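Local coordinates for protein concanavalin B (Canavalia ensiformis, PDB 6CAF) that may act as a carbohydrate-binding seed protein, with a chitinase-like fold of glycosyl hydrolase family 18, at residues A[53-58]-A[208-213]; A[255-260]-A[289-294]. One frame throughout, in Å; residues are numbered along the deposited sequence.

How the interactions relate
Both contacts belong to one TIM barrel, their centres about 14 Å apart. Interaction 1 comes first along the chain and crosses the barrel interior, between strands 55-64 and 208-212; interaction 2 follows it and lies farther from the chain centre, where the loop after strand 247-252 meets the end of strand 284-290 and the start of helix 292-298. All these strands belong to the same parallel sheet, in which strand 31-36 pairs with both 55-64 and 284-290. The two sites touch through Tyr53 OH and Arg292 NH1, 2.9 Å apart and probably hydrogen-bonded. One contact thus lies in the barrel's middle, while the other packs one loop against a strand end and helix start at its C-terminal side.

Interaction 1: A[53-58]-A[208-213]; sequences YKIVFI and YIFVRF
Strands 55-58 and 208-212 do not pair: their axes stay 12.7 Å apart at closest approach and cross at 72°, with no hydrogen bond between the segments, and side chains alone bridge the distance. Ile55 and Phe57 reach across from one strand, Tyr208 and Phe210 from the other. Phe57 presents its edge to the face of Phe210 in a T-shaped stack, the ring centroids 5.1 Å apart and the planes at 87°. Phe57 CZ sits over the centre of the Phe210 ring, 3.7 Å from Phe210 CZ. This is the interior of a TIM barrel, where alternate residues of distant strands point inward and meet across its axis. Beside the stack, Ile55 CD1 touches Tyr208 CE2 at 3.9 Å and also meets the edge of Phe210, lying 4.1 Å from Phe210 CZ. The Ile55 side chain serves both neighbours because its CG1 branch, anti to the carbonyl carbon (chi1 -64°), carries CD1 across, while CG2 stays back and lies against one face of Phe57. The aromatic packing extends to further strands: His152 stacks on Phe57, and Phe248 stacks on Phe210 and meets Tyr208 edge-to-face.

Interaction 2: A[255-260]-A[289-294]; sequences QATAPG and LWNRQA
The loop 255-260 runs past the turn where strand 284-290 gives way to helix 292-298, coming nearest at Thr257 and Ala294, whose CA atoms are 7.0 Å apart. Thr257 carries the whole contact from its side; in the conformer described, one of two modelled, its methyl, CB and hydroxyl each touch the other segment. CB lies 3.7 Å from Trp290 CD1, on the pyrrole part of the indole, and the two side chains cross at a slant. The backbone oxygen of Thr257 adds a second touch, lying in the plane of the indole at its edge, 3.9 Å from Trp290 CD1. The methyl CG2, anti to the carbonyl carbon, points to Ala294, with Thr257 CG2 and Ala294 CB 3.8 Å apart. The hydroxyl OG1 comes within 3.3 Å of Trp290 O without a hydrogen bond being formed there; in this conformer it is hydrogen-bonded to Ser254 O of the same loop.

Trp290 meets Tyr35 of strand 31-36 edge-to-face and is joined to Asn291 by a cis peptide bond, consistent with the non-proline cis peptides known at this place in family 18 relatives such as hevamine. Asn291 is the N-cap of the following helix: its OD1 accepts from Ala294 N at 3.1 Å, with an N-H...O angle of 165°, and its CB lies over one face of the indole, toward the rim. An alanine in place of Trp290 would remove the indole that Thr257 and Asn291 CB pack against, and would probably open a gap between the loop and the strand end and deprive Tyr35 of its edge-to-face partner. Across the two segments no hydrogen bond or salt bridge forms, so the loop meets the strand end and the helix start through van der Waals packing, while Thr257 OG1 and Asn291 OD1 each find a partner on their own side.

Interaction 1: A[53-58]-A[208-213]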
ATOM      1  N   TYR A  53      -1.290  -3.731  12.949  1.00 12.26           N
ATOM      2  CA  TYR A  53      -0.821  -3.062  11.755  1.00 12.32           C
ATOM      3  C   TYR A  53       0.076  -1.873  12.081  1.00 12.95           C
ATOM      4  O   TYR A  53      -0.228  -1.050  12.952  1.00 15.11           O
ATOM      5  CB  TYR A  53      -2.014  -2.559  10.956  1.00 12.12           C
ATOM      6  CG  TYR A  53      -3.100  -3.584  10.739  1.00 12.28           C
ATOM      7  CD1 TYR A  53      -2.883  -4.725   9.976  1.00 11.90           C
ATOM      8  CD2 TYR A  53      -4.340  -3.433  11.339  1.00 12.53           C
ATOM      9  CE1 TYR A  53      -3.873  -5.661   9.766  1.00 12.40           C
ATOM     10  CE2 TYR A  53      -5.342  -4.355  11.117  1.00 13.16           C
ATOM     11  CZ  TYR A  53      -5.110  -5.458  10.333  1.00 12.11           C
ATOM     12  OH  TYR A  53      -6.136  -6.338  10.065  1.00 13.67           O
ATOM     13  N   LYS A  54       1.173  -1.787  11.360  1.00 12.06           N
ATOM     14  CA  LYS A  54       2.007  -0.604  11.374  1.00 12.50           C
ATOM     15  C   LYS A  54       1.616   0.459  10.359  1.00 11.78           C
ATOM     16  O   LYS A  54       1.926   1.623  10.556  1.00 12.69           O
ATOM     17  CB  LYS A  54       3.470  -0.977  11.161  1.00 15.30           C
ATOM     18  CG  LYS A  54       4.486   0.131  11.361  1.00 28.79           C
ATOM     19  CD  LYS A  54       5.323   0.013  12.609  1.00 55.85           C
ATOM     20  CE  LYS A  54       6.358   1.137  12.620  1.00 59.20           C
ATOM     21  NZ  LYS A  54       6.824   1.470  11.241  1.00 63.59           N
ATOM     22  N   ILE A  55       0.955   0.031   9.296  1.00 11.92           N
ATOM     23  CA  ILE A  55       0.566   0.888   8.189  1.00 11.04           C
ATOM     24  C   ILE A  55      -0.868   0.526   7.792  1.00 11.51           C
ATOM     25  O   ILE A  55      -1.176  -0.649   7.628  1.00 11.76           O
ATOM     26  CB  ILE A  55       1.503   0.687   6.981  1.00 13.02           C
ATOM     27  CG1 ILE A  55       2.930   1.119   7.314  1.00 13.91           C
ATOM     28  CG2 ILE A  55       0.943   1.385   5.763  1.00 15.28           C
ATOM     29  CD1 ILE A  55       3.953   0.684   6.289  1.00 18.76           C
ATOM     30  N   VAL A  56      -1.688   1.554   7.599  1.00 10.87           N
ATOM     31  CA  VAL A  56      -3.005   1.380   7.007  1.00 10.79           C
ATOM     32  C   VAL A  56      -3.064   2.251   5.758  1.00 10.56           C
ATOM     33  O   VAL A  56      -2.789   3.458   5.806  1.00 12.45           O
ATOM     34  CB  VAL A  56      -4.127   1.765   7.990  1.00 12.23           C
ATOM     35  CG1 VAL A  56      -5.485   1.662   7.339  1.00 13.56           C
ATOM     36  CG2 VAL A  56      -4.059   0.893   9.215  1.00 14.52           C
ATOM     37  N   PHE A  57      -3.441   1.632   4.649  1.00 10.06           N
ATOM     38  CA  PHE A  57      -3.662   2.333   3.389  1.00 10.54           C
ATOM     39  C   PHE A  57      -5.147   2.666   3.258  1.00 10.45           C
ATOM     40  O   PHE A  57      -5.977   1.752   3.125  1.00 12.27           O
ATOM     41  CB  PHE A  57      -3.310   1.461   2.180  1.00 11.03           C
ATOM     42  CG  PHE A  57      -1.916   0.921   2.150  1.00 10.30           C
ATOM     43  CD1 PHE A  57      -0.816   1.753   2.098  1.00 11.38           C
ATOM     44  CD2 PHE A  57      -1.711  -0.442   2.099  1.00 11.52           C
ATOM     45  CE1 PHE A  57       0.447   1.221   1.995  1.00 13.37           C
ATOM     46  CE2 PHE A  57      -0.448  -0.962   1.972  1.00 13.40           C
ATOM     47  CZ  PHE A  57       0.645  -0.137   1.946  1.00 12.73           C
ATOM     48  N   ILE A  58      -5.509   3.951   3.297  1.00 10.50           N
ATOM     49  CA  ILE A  58      -6.879   4.370   3.006  1.00 10.72           C
ATOM     50  C   ILE A  58      -7.069   4.292   1.496  1.00 10.81           C
ATOM     51  O   ILE A  58      -6.350   4.968   0.732  1.00 12.04           O
ATOM     52  CB  ILE A  58      -7.177   5.782   3.528  1.00 11.86           C
ATOM     53  CG1 ILE A  58      -7.064   5.798   5.062  1.00 14.17           C
ATOM     54  CG2 ILE A  58      -8.530   6.234   3.065  1.00 13.30           C
ATOM     55  CD1 ILE A  58      -7.262   7.144   5.692  1.00 16.55           C
ATOM     56  N   TYR A 208       9.141   2.465   0.131  1.00 11.31           N
ATOM     57  CA  TYR A 208       8.710   1.096   0.318  1.00 11.39           C
ATOM     58  C   TYR A 208       8.102   0.575  -0.972  1.00 10.52           C
ATOM     59  O   TYR A 208       7.368   1.311  -1.654  1.00 11.48           O
ATOM     60  CB  TYR A 208       7.620   0.992   1.369  1.00 13.00           C
ATOM     61  CG  TYR A 208       7.940   1.454   2.745  1.00 14.62           C
ATOM     62  CD1 TYR A 208       9.136   1.162   3.347  1.00 18.75           C
ATOM     63  CD2 TYR A 208       6.957   2.089   3.499  1.00 17.95           C
ATOM     64  CE1 TYR A 208       9.395   1.558   4.667  1.00 23.69           C
ATOM     65  CE2 TYR A 208       7.162   2.436   4.824  1.00 20.28           C
ATOM     66  CZ  TYR A 208       8.406   2.210   5.400  1.00 23.60           C
ATOM     67  OH  TYR A 208       8.573   2.584   6.723  1.00 32.00           O
ATOM     68  N   ILE A 209       8.355  -0.702  -1.248  1.00 10.71           N
ATOM     69  CA  ILE A 209       7.745  -1.383  -2.374  1.00 10.69           C
ATOM     70  C   ILE A 209       7.010  -2.606  -1.840  1.00 10.60           C
ATOM     71  O   ILE A 209       7.605  -3.468  -1.188  1.00 11.42           O
ATOM     72  CB  ILE A 209       8.806  -1.840  -3.397  1.00 11.83           C
ATOM     73  CG1 ILE A 209       9.679  -0.671  -3.860  1.00 14.42           C
ATOM     74  CG2 ILE A 209       8.164  -2.565  -4.552  1.00 12.39           C
ATOM     75  CD1 ILE A 209       8.958   0.345  -4.677  1.00 16.60           C
ATOM     76  N   PHE A 210       5.708  -2.652  -2.106  1.00  9.97           N
ATOM     77  CA  PHE A 210       4.823  -3.724  -1.691  1.00 10.36           C
ATOM     78  C   PHE A 210       4.494  -4.569  -2.926  1.00 10.38           C
ATOM     79  O   PHE A 210       3.632  -4.207  -3.716  1.00 12.50           O
ATOM     80  CB  PHE A 210       3.544  -3.115  -1.098  1.00 10.97           C
ATOM     81  CG  PHE A 210       3.756  -2.358   0.173  1.00 11.24           C
ATOM     82  CD1 PHE A 210       4.110  -1.026   0.167  1.00 12.56           C
ATOM     83  CD2 PHE A 210       3.623  -2.990   1.397  1.00 12.48           C
ATOM     84  CE1 PHE A 210       4.298  -0.338   1.344  1.00 13.50           C
ATOM     85  CE2 PHE A 210       3.817  -2.300   2.580  1.00 13.38           C
ATOM     86  CZ  PHE A 210       4.193  -0.974   2.554  1.00 13.75           C
ATOM     87  N   VAL A 211       5.230  -5.651  -3.120  1.00 10.53           N
ATOM     88  CA  VAL A 211       5.096  -6.416  -4.340  1.00 10.14           C
ATOM     89  C   VAL A 211       3.886  -7.334  -4.228  1.00 10.81           C
ATOM     90  O   VAL A 211       3.778  -8.114  -3.278  1.00 11.61           O
ATOM     91  CB  VAL A 211       6.361  -7.227  -4.583  1.00 11.81           C
ATOM     92  CG1 VAL A 211       6.222  -8.047  -5.861  1.00 12.67           C
ATOM     93  CG2 VAL A 211       7.586  -6.332  -4.688  1.00 12.86           C
ATOM     94  N   ARG A 212       3.003  -7.264  -5.216  1.00 10.88           N
ATOM     95  CA  ARG A 212       1.765  -8.034  -5.178  1.00 11.45           C
ATOM     96  C   ARG A 212       1.969  -9.443  -5.709  1.00 12.25           C
ATOM     97  O   ARG A 212       1.908  -9.693  -6.917  1.00 13.33           O
ATOM     98  CB  ARG A 212       0.669  -7.304  -5.953  1.00 11.96           C
ATOM     99  CG  ARG A 212       0.291  -5.985  -5.333  1.00 14.41           C
ATOM    100  CD  ARG A 212      -0.867  -5.302  -6.025  1.00 16.14           C
ATOM    101  NE  ARG A 212      -0.427  -4.568  -7.172  1.00 18.68           N
ATOM    102  CZ  ARG A 212      -0.601  -4.916  -8.437  1.00 18.03           C
ATOM    103  NH1 ARG A 212      -1.233  -6.015  -8.758  1.00 24.05           N
ATOM    104  NH2 ARG A 212      -0.120  -4.139  -9.378  1.00 26.42           N
ATOM    105  N   PHE A 213       2.243 -10.343  -4.781  1.00 12.27           N
ATOM    106  CA  PHE A 213       2.529 -11.735  -5.116  1.00 13.07           C
ATOM    107  C   PHE A 213       1.227 -12.548  -5.182  1.00 13.48           C
ATOM    108  O   PHE A 213       1.039 -13.514  -4.459  1.00 16.19           O
ATOM    109  CB  PHE A 213       3.493 -12.366  -4.082  1.00 14.39           C
ATOM    110  CG  PHE A 213       4.900 -11.817  -4.133  1.00 12.58           C
ATOM    111  CD1 PHE A 213       5.779 -12.199  -5.127  1.00 14.80           C
ATOM    112  CD2 PHE A 213       5.347 -10.947  -3.178  1.00 12.97           C
ATOM    113  CE1 PHE A 213       7.081 -11.736  -5.153  1.00 15.98           C
ATOM    114  CE2 PHE A 213       6.633 -10.483  -3.206  1.00 13.25           C
ATOM    115  CZ  PHE A 213       7.490 -10.850  -4.213  1.00 15.07           C
TER

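Interaction 2: A[255-260]-A[289-294]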
ATOM      1  N   GLN A 255      -8.374 -16.909   0.797  1.00 21.27           N
ATOM      2  CA  GLN A 255      -8.469 -17.479  -0.540  0.50 24.60           C
ATOM      3  C   GLN A 255      -9.433 -16.702  -1.448  1.00 27.98           C
ATOM      4  O   GLN A 255      -9.181 -16.575  -2.648  1.00 34.23           O
ATOM      5  CB  GLN A 255      -8.877 -18.948  -0.475  0.50 28.90           C
ATOM      6  CG  GLN A 255      -7.760 -19.850  -0.010  0.50 24.98           C
ATOM      7  CD  GLN A 255      -8.260 -21.176   0.538  0.50 40.47           C
ATOM      8  OE1 GLN A 255      -7.584 -21.824   1.334  0.50118.20           O
ATOM      9  NE2 GLN A 255      -9.452 -21.580   0.119  0.50 53.36           N
ATOM     10  N   ALA A 256     -10.509 -16.150  -0.888  1.00 33.83           N
ATOM     11  CA  ALA A 256     -11.507 -15.431  -1.702  1.00 39.83           C
ATOM     12  C   ALA A 256     -11.022 -14.111  -2.312  1.00 33.51           C
ATOM     13  O   ALA A 256     -11.577 -13.646  -3.307  1.00 37.48           O
ATOM     14  CB  ALA A 256     -12.782 -15.196  -0.900  1.00 50.52           C
ATOM     15  N   THR A 257      -9.995 -13.502  -1.741  1.00 26.10           N
ATOM     16  CA  THR A 257      -9.428 -12.232  -2.258  0.50 26.51           C
ATOM     17  C   THR A 257      -8.279 -12.507  -3.198  1.00 34.92           C
ATOM     18  O   THR A 257      -7.505 -11.589  -3.550  1.00 32.76           O
ATOM     19  CB  THR A 257      -8.923 -11.223  -1.174  0.50 22.35           C
ATOM     20  OG1 THR A 257      -8.171 -11.877  -0.145  0.50 19.13           O
ATOM     21  CG2 THR A 257     -10.091 -10.476  -0.564  0.50 18.09           C
ATOM     22  N   ALA A 258      -8.126 -13.762  -3.566  1.00 26.64           N
ATOM     23  CA  ALA A 258      -7.099 -14.185  -4.507  1.00 40.92           C
ATOM     24  C   ALA A 258      -7.672 -15.145  -5.526  1.00 26.27           C
ATOM     25  O   ALA A 258      -7.261 -16.284  -5.604  1.00 26.07           O
ATOM     26  CB  ALA A 258      -5.978 -14.859  -3.755  1.00 58.81           C
ATOM     27  N   PRO A 259      -8.609 -14.676  -6.339  1.00 24.81           N
ATOM     28  CA  PRO A 259      -9.230 -15.575  -7.305  1.00 25.03           C
ATOM     29  C   PRO A 259      -8.297 -16.159  -8.353  1.00 23.41           C
ATOM     30  O   PRO A 259      -8.555 -17.238  -8.875  1.00 31.33           O
ATOM     31  CB  PRO A 259     -10.318 -14.712  -7.961  1.00 34.73           C
ATOM     32  CG  PRO A 259      -9.954 -13.302  -7.628  1.00 38.37           C
ATOM     33  CD  PRO A 259      -9.200 -13.332  -6.339  1.00 32.77           C
ATOM     34  N   GLY A 260      -7.223 -15.456  -8.648  1.00 21.90           N
ATOM     35  CA  GLY A 260      -6.186 -15.938  -9.541  1.00 20.51           C
ATOM     36  C   GLY A 260      -5.048 -16.646  -8.838  1.00 18.89           C
ATOM     37  O   GLY A 260      -4.020 -16.960  -9.461  1.00 22.24           O
ATOM     38  N   LEU A 289      -1.486  -6.806   3.583  1.00 11.01           N
ATOM     39  CA  LEU A 289      -2.637  -7.671   3.382  1.00 10.86           C
ATOM     40  C   LEU A 289      -3.768  -6.951   2.648  1.00 11.49           C
ATOM     41  O   LEU A 289      -4.271  -5.899   3.096  1.00 11.98           O
ATOM     42  CB  LEU A 289      -3.136  -8.207   4.713  1.00 12.03           C
ATOM     43  CG  LEU A 289      -2.135  -9.112   5.428  1.00 13.40           C
ATOM     44  CD1 LEU A 289      -2.590  -9.454   6.837  1.00 16.32           C
ATOM     45  CD2 LEU A 289      -1.865 -10.358   4.641  1.00 17.10           C
ATOM     46  N   TRP A 290      -4.147  -7.563   1.520  1.00 11.88           N
ATOM     47  CA  TRP A 290      -5.345  -7.205   0.792  1.00 12.50           C
ATOM     48  C   TRP A 290      -6.433  -8.168   1.279  1.00 13.39           C
ATOM     49  O   TRP A 290      -6.343  -9.363   0.966  1.00 13.90           O
ATOM     50  CB  TRP A 290      -5.135  -7.357  -0.731  1.00 14.52           C
ATOM     51  CG  TRP A 290      -6.392  -7.103  -1.474  1.00 16.28           C
ATOM     52  CD1 TRP A 290      -7.181  -8.031  -2.052  1.00 23.28           C
ATOM     53  CD2 TRP A 290      -7.073  -5.854  -1.589  1.00 16.62           C
ATOM     54  NE1 TRP A 290      -8.345  -7.429  -2.543  1.00 26.35           N
ATOM     55  CE2 TRP A 290      -8.275  -6.082  -2.298  1.00 21.29           C
ATOM     56  CE3 TRP A 290      -6.739  -4.538  -1.258  1.00 20.04           C
ATOM     57  CZ2 TRP A 290      -9.179  -5.049  -2.599  1.00 27.60           C
ATOM     58  CZ3 TRP A 290      -7.645  -3.509  -1.564  1.00 23.45           C
ATOM     59  CH2 TRP A 290      -8.838  -3.762  -2.229  1.00 24.04           C
ATOM     60  N   ASN A 291      -7.435  -7.741   2.056  1.00 14.10           N
ATOM     61  CA  ASN A 291      -7.660  -6.426   2.631  1.00 13.33           C
ATOM     62  C   ASN A 291      -8.164  -6.615   4.074  1.00 13.11           C
ATOM     63  O   ASN A 291      -8.167  -7.741   4.614  1.00 13.96           O
ATOM     64  CB  ASN A 291      -8.647  -5.633   1.791  1.00 14.88           C
ATOM     65  CG  ASN A 291     -10.008  -6.306   1.710  1.00 16.25           C
ATOM     66  OD1 ASN A 291     -10.234  -7.398   2.223  1.00 16.02           O
ATOM     67  ND2 ASN A 291     -10.947  -5.618   1.088  1.00 23.64           N
ATOM     68  N   ARG A 292      -8.568  -5.526   4.720  1.00 12.75           N
ATOM     69  CA  ARG A 292      -8.961  -5.599   6.106  1.00 12.30           C
ATOM     70  C   ARG A 292     -10.137  -6.579   6.289  1.00 13.00           C
ATOM     71  O   ARG A 292     -10.126  -7.373   7.233  1.00 13.20           O
ATOM     72  CB  ARG A 292      -9.291  -4.222   6.632  1.00 13.53           C
ATOM     73  CG  ARG A 292      -9.851  -4.205   8.039  1.00 14.31           C
ATOM     74  CD  ARG A 292      -8.926  -4.754   9.095  1.00 14.63           C
ATOM     75  NE  ARG A 292      -9.541  -4.547  10.388  1.00 16.28           N
ATOM     76  CZ  ARG A 292      -9.512  -5.358  11.441  1.00 17.21           C
ATOM     77  NH1 ARG A 292      -8.666  -6.349  11.471  1.00 16.78           N
ATOM     78  NH2 ARG A 292     -10.292  -5.113  12.486  1.00 23.85           N
ATOM     79  N   GLN A 293     -11.137  -6.511   5.417  1.00 12.96           N
ATOM     80  CA  GLN A 293     -12.275  -7.423   5.506  1.00 14.35           C
ATOM     81  C   GLN A 293     -11.811  -8.869   5.536  1.00 13.42           C
ATOM     82  O   GLN A 293     -12.255  -9.675   6.374  1.00 15.23           O
ATOM     83  CB  GLN A 293     -13.216  -7.215   4.304  1.00 16.70           C
ATOM     84  CG  GLN A 293     -14.364  -8.203   4.217  1.00 20.25           C
ATOM     85  CD  GLN A 293     -15.219  -8.109   2.979  1.00 28.45           C
ATOM     86  OE1 GLN A 293     -15.017  -7.276   2.108  1.00 37.63           O
ATOM     87  NE2 GLN A 293     -16.200  -8.993   2.906  1.00 41.41           N
ATOM     88  N   ALA A 294     -10.945  -9.232   4.593  1.00 13.14           N
ATOM     89  CA  ALA A 294     -10.496 -10.600   4.515  1.00 13.92           C
ATOM     90  C   ALA A 294      -9.676 -11.003   5.736  1.00 12.95           C
ATOM     91  O   ALA A 294      -9.773 -12.137   6.217  1.00 14.28           O
ATOM     92  CB  ALA A 294      -9.729 -10.818   3.225  1.00 16.20           C
TER